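Local coordinates for aromatic amino acid aminotransferase I (Candida albicans WO-1, PDB 6HNU), which probably transfers the amino group of aromatic amino acids to 2-oxoglutarate, using pyridoxal 5'-phosphate as cofactor, to give aromatic oxo-acids and glutamate, at residues B[164-167]-B[168-171]. Numbering follows the deposited sequence.
Sequences YTFS and SALE. With PLP (pyridoxal-5'-phosphate), chain I; PHE (phenylalanine), chain J.
Phe166 lays its ring between the cofactor and the start of helix 167-175. One face covers the pyridine of PLP, with PLP C3 above the ring's margin and not its centre, and CD2 of Phe166 is 3.3 Å from PLP C2. The opposite face rests on Ser168, whose CB makes a CH-pi contact 3.9 Å from the centroid of the Phe166 ring. With CG anti to the backbone N (chi1 -175°), the ring lies between PLP and Ser168 CB, and CZ of Phe166 comes within 3.4 Å of PHE N, the nitrogen that joins the phenylalanine to the cofactor. Asn218 and Tyr211 also touch this side chain.

Phe166 occupies the N-cap position. Its carbonyl O takes two weak hydrogen bonds, from Ala169 N and from Leu170 N, so the residue that covers the PLP ring also begins the helix. One residue on, the regular pattern is established: Glu171 N meets Ser167 O at 2.9 Å, nearly straight at 172°. On another flank Thr165 CG2 packs against Leu170 CD2 at 3.7 Å, where the two side chains meet through methyl groups. The carboxylate of Glu171 leads away to the backbone N of Gln24 of the second subunit.

An aromatic ring lying over the cofactor ring is a familiar feature of PLP-dependent aminotransferases. Here contact on both faces probably limits how far the ring can tilt and may help hold the cofactor plane, while PHE N is bonded to PLP C4A (1.4 Å), making phenylalanine and cofactor one covalent adduct.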
ATOM      1  N   TYR B 164     -12.784 -15.099 -18.813  1.00 16.00           N
ATOM      2  CA  TYR B 164     -12.853 -15.534 -17.404  1.00 15.77           C
ATOM      3  C   TYR B 164     -11.563 -15.094 -16.730  1.00 17.02           C
ATOM      4  O   TYR B 164     -10.489 -15.433 -17.243  1.00 15.84           O
ATOM      5  CB  TYR B 164     -12.999 -17.039 -17.214  1.00 16.96           C
ATOM      6  CG  TYR B 164     -14.245 -17.579 -17.857  1.00 17.10           C
ATOM      7  CD1 TYR B 164     -14.250 -17.931 -19.193  1.00 18.66           C
ATOM      8  CD2 TYR B 164     -15.431 -17.616 -17.171  1.00 18.13           C
ATOM      9  CE1 TYR B 164     -15.407 -18.352 -19.834  1.00 19.84           C
ATOM     10  CE2 TYR B 164     -16.593 -18.101 -17.766  1.00 20.33           C
ATOM     11  CZ  TYR B 164     -16.581 -18.454 -19.109  1.00 20.75           C
ATOM     12  OH  TYR B 164     -17.709 -18.885 -19.748  1.00 23.35           O
ATOM     13  N   THR B 165     -11.684 -14.295 -15.682  1.00 16.18           N
ATOM     14  CA  THR B 165     -10.460 -13.716 -15.055  1.00 16.95           C
ATOM     15  C   THR B 165     -10.699 -13.439 -13.568  1.00 17.71           C
ATOM     16  O   THR B 165     -11.755 -13.818 -13.024  1.00 15.91           O
ATOM     17  CB  THR B 165     -10.017 -12.484 -15.854  1.00 16.62           C
ATOM     18  OG1 THR B 165      -8.685 -12.186 -15.405  1.00 15.50           O
ATOM     19  CG2 THR B 165     -10.959 -11.310 -15.731  1.00 16.76           C
ATOM     20  N   PHE B 166      -9.747 -12.754 -12.930  1.00 16.72           N
ATOM     21  CA  PHE B 166      -9.665 -12.539 -11.474  1.00 17.16           C
ATOM     22  C   PHE B 166     -10.694 -11.494 -11.044  1.00 18.26           C
ATOM     23  O   PHE B 166     -10.680 -10.406 -11.607  1.00 17.81           O
ATOM     24  CB  PHE B 166      -8.226 -12.115 -11.189  1.00 17.48           C
ATOM     25  CG  PHE B 166      -7.856 -11.943  -9.748  1.00 19.89           C
ATOM     26  CD1 PHE B 166      -8.437 -12.728  -8.765  1.00 20.57           C
ATOM     27  CD2 PHE B 166      -6.892 -11.004  -9.392  1.00 20.22           C
ATOM     28  CE1 PHE B 166      -8.040 -12.601  -7.446  1.00 21.86           C
ATOM     29  CE2 PHE B 166      -6.529 -10.847  -8.066  1.00 20.54           C
ATOM     30  CZ  PHE B 166      -7.095 -11.654  -7.098  1.00 22.04           C
ATOM     31  N   SER B 167     -11.618 -11.818 -10.145  1.00 18.64           N
ATOM     32  CA  SER B 167     -12.713 -10.899  -9.733  1.00 20.95           C
ATOM     33  C   SER B 167     -12.175  -9.566  -9.184  1.00 20.10           C
ATOM     34  O   SER B 167     -12.727  -8.532  -9.570  1.00 19.26           O
ATOM     35  CB  SER B 167     -13.649 -11.575  -8.762  1.00 25.63           C
ATOM     36  OG  SER B 167     -14.308 -12.658  -9.420  1.00 30.58           O
ATOM     37  N   SER B 168     -11.105  -9.600  -8.387  1.00 19.08           N
ATOM     38  CA  SER B 168     -10.469  -8.403  -7.778  0.50 18.94           C
ATOM     39  C   SER B 168      -9.972  -7.465  -8.875  1.00 18.21           C
ATOM     40  O   SER B 168     -10.109  -6.256  -8.689  1.00 16.79           O
ATOM     41  CB  SER B 168      -9.361  -8.757  -6.826  0.50 18.64           C
ATOM     42  OG  SER B 168      -9.870  -9.558  -5.777  0.50 18.30           O
ATOM     43  N   ALA B 169      -9.418  -8.002  -9.984  1.00 16.83           N
ATOM     44  CA  ALA B 169      -8.901  -7.139 -11.069  1.00 16.91           C
ATOM     45  C   ALA B 169     -10.069  -6.409 -11.750  1.00 16.36           C
ATOM     46  O   ALA B 169      -9.923  -5.208 -12.114  1.00 15.83           O
ATOM     47  CB  ALA B 169      -8.077  -7.952 -12.036  1.00 17.54           C
ATOM     48  N   LEU B 170     -11.196  -7.086 -11.927  1.00 15.93           N
ATOM     49  CA  LEU B 170     -12.388  -6.493 -12.567  1.00 15.07           C
ATOM     50  C   LEU B 170     -12.977  -5.434 -11.630  1.00 17.13           C
ATOM     51  O   LEU B 170     -13.364  -4.372 -12.121  1.00 17.83           O
ATOM     52  CB  LEU B 170     -13.406  -7.604 -12.838  1.00 17.60           C
ATOM     53  CG  LEU B 170     -13.016  -8.667 -13.868  1.00 16.87           C
ATOM     54  CD1 LEU B 170     -14.150  -9.671 -14.029  1.00 20.03           C
ATOM     55  CD2 LEU B 170     -12.643  -8.031 -15.185  1.00 17.07           C
ATOM     56  N   GLU B 171     -13.115  -5.748 -10.350  1.00 17.39           N
ATOM     57  CA  GLU B 171     -13.587  -4.780  -9.314  1.00 19.05           C
ATOM     58  C   GLU B 171     -12.725  -3.522  -9.351  1.00 18.76           C
ATOM     59  O   GLU B 171     -13.282  -2.421  -9.288  1.00 21.25           O
ATOM     60  CB  GLU B 171     -13.554  -5.397  -7.917  1.00 21.01           C
ATOM     61  CG  GLU B 171     -14.097  -4.477  -6.807  1.00 22.92           C
ATOM     62  CD  GLU B 171     -15.530  -4.000  -7.023  1.00 25.73           C
ATOM     63  OE1 GLU B 171     -16.270  -4.699  -7.744  1.00 28.40           O
ATOM     64  OE2 GLU B 171     -15.906  -2.920  -6.505  1.00 24.49           O
TER
HETATM   65  N1  PLP I 502      -3.281 -11.234  -9.395  1.00 25.81           N
HETATM   66  C2  PLP I 502      -3.913 -12.391  -9.608  1.00 23.33           C
HETATM   67  C2A PLP I 502      -4.366 -12.713 -10.988  1.00 26.54           C
HETATM   68  C3  PLP I 502      -4.155 -13.286  -8.569  1.00 24.00           C
HETATM   69  O3  PLP I 502      -4.868 -14.421  -8.844  1.00 21.64           O
HETATM   70  C4  PLP I 502      -3.738 -12.946  -7.266  1.00 25.89           C
HETATM   71  C4A PLP I 502      -4.010 -13.855  -6.155  1.00 29.74           C
HETATM   72  C5  PLP I 502      -3.042 -11.745  -7.067  1.00 23.78           C
HETATM   73  C6  PLP I 502      -2.865 -10.920  -8.149  1.00 25.06           C
HETATM   74  C5A PLP I 502      -2.632 -11.284  -5.690  1.00 24.67           C
HETATM   75  O4P PLP I 502      -1.256 -10.813  -5.690  1.00 21.78           O
HETATM   76  P   PLP I 502      -0.566 -10.153  -4.472  1.00 20.55           P
HETATM   77  O1P PLP I 502       0.850 -10.022  -4.986  1.00 19.56           O
HETATM   78  O2P PLP I 502      -0.729 -11.136  -3.279  1.00 18.46           O
HETATM   79  O3P PLP I 502      -1.260  -8.819  -4.210  1.00 19.83           O
HETATM   80  N   PHE J 503      -5.337 -14.264  -5.893  1.00 57.97           N
HETATM   81  CA  PHE J 503      -5.884 -14.572  -4.539  1.00 65.95           C
HETATM   82  C   PHE J 503      -7.304 -15.128  -4.718  1.00 79.40           C
HETATM   83  O   PHE J 503      -7.470 -16.173  -5.369  1.00 75.95           O
HETATM   84  CB  PHE J 503      -5.793 -13.332  -3.644  1.00 64.21           C
HETATM   85  CG  PHE J 503      -6.711 -13.331  -2.451  1.00 63.17           C
HETATM   86  CD1 PHE J 503      -6.861 -14.467  -1.666  1.00 63.66           C
HETATM   87  CD2 PHE J 503      -7.423 -12.188  -2.114  1.00 61.88           C
HETATM   88  CE1 PHE J 503      -7.720 -14.461  -0.574  1.00 62.85           C
HETATM   89  CE2 PHE J 503      -8.276 -12.183  -1.021  1.00 64.63           C
HETATM   90  CZ  PHE J 503      -8.415 -13.316  -0.247  1.00 63.53           C
HETATM   91  OXT PHE J 503      -8.298 -14.556  -4.245  1.00 92.14           O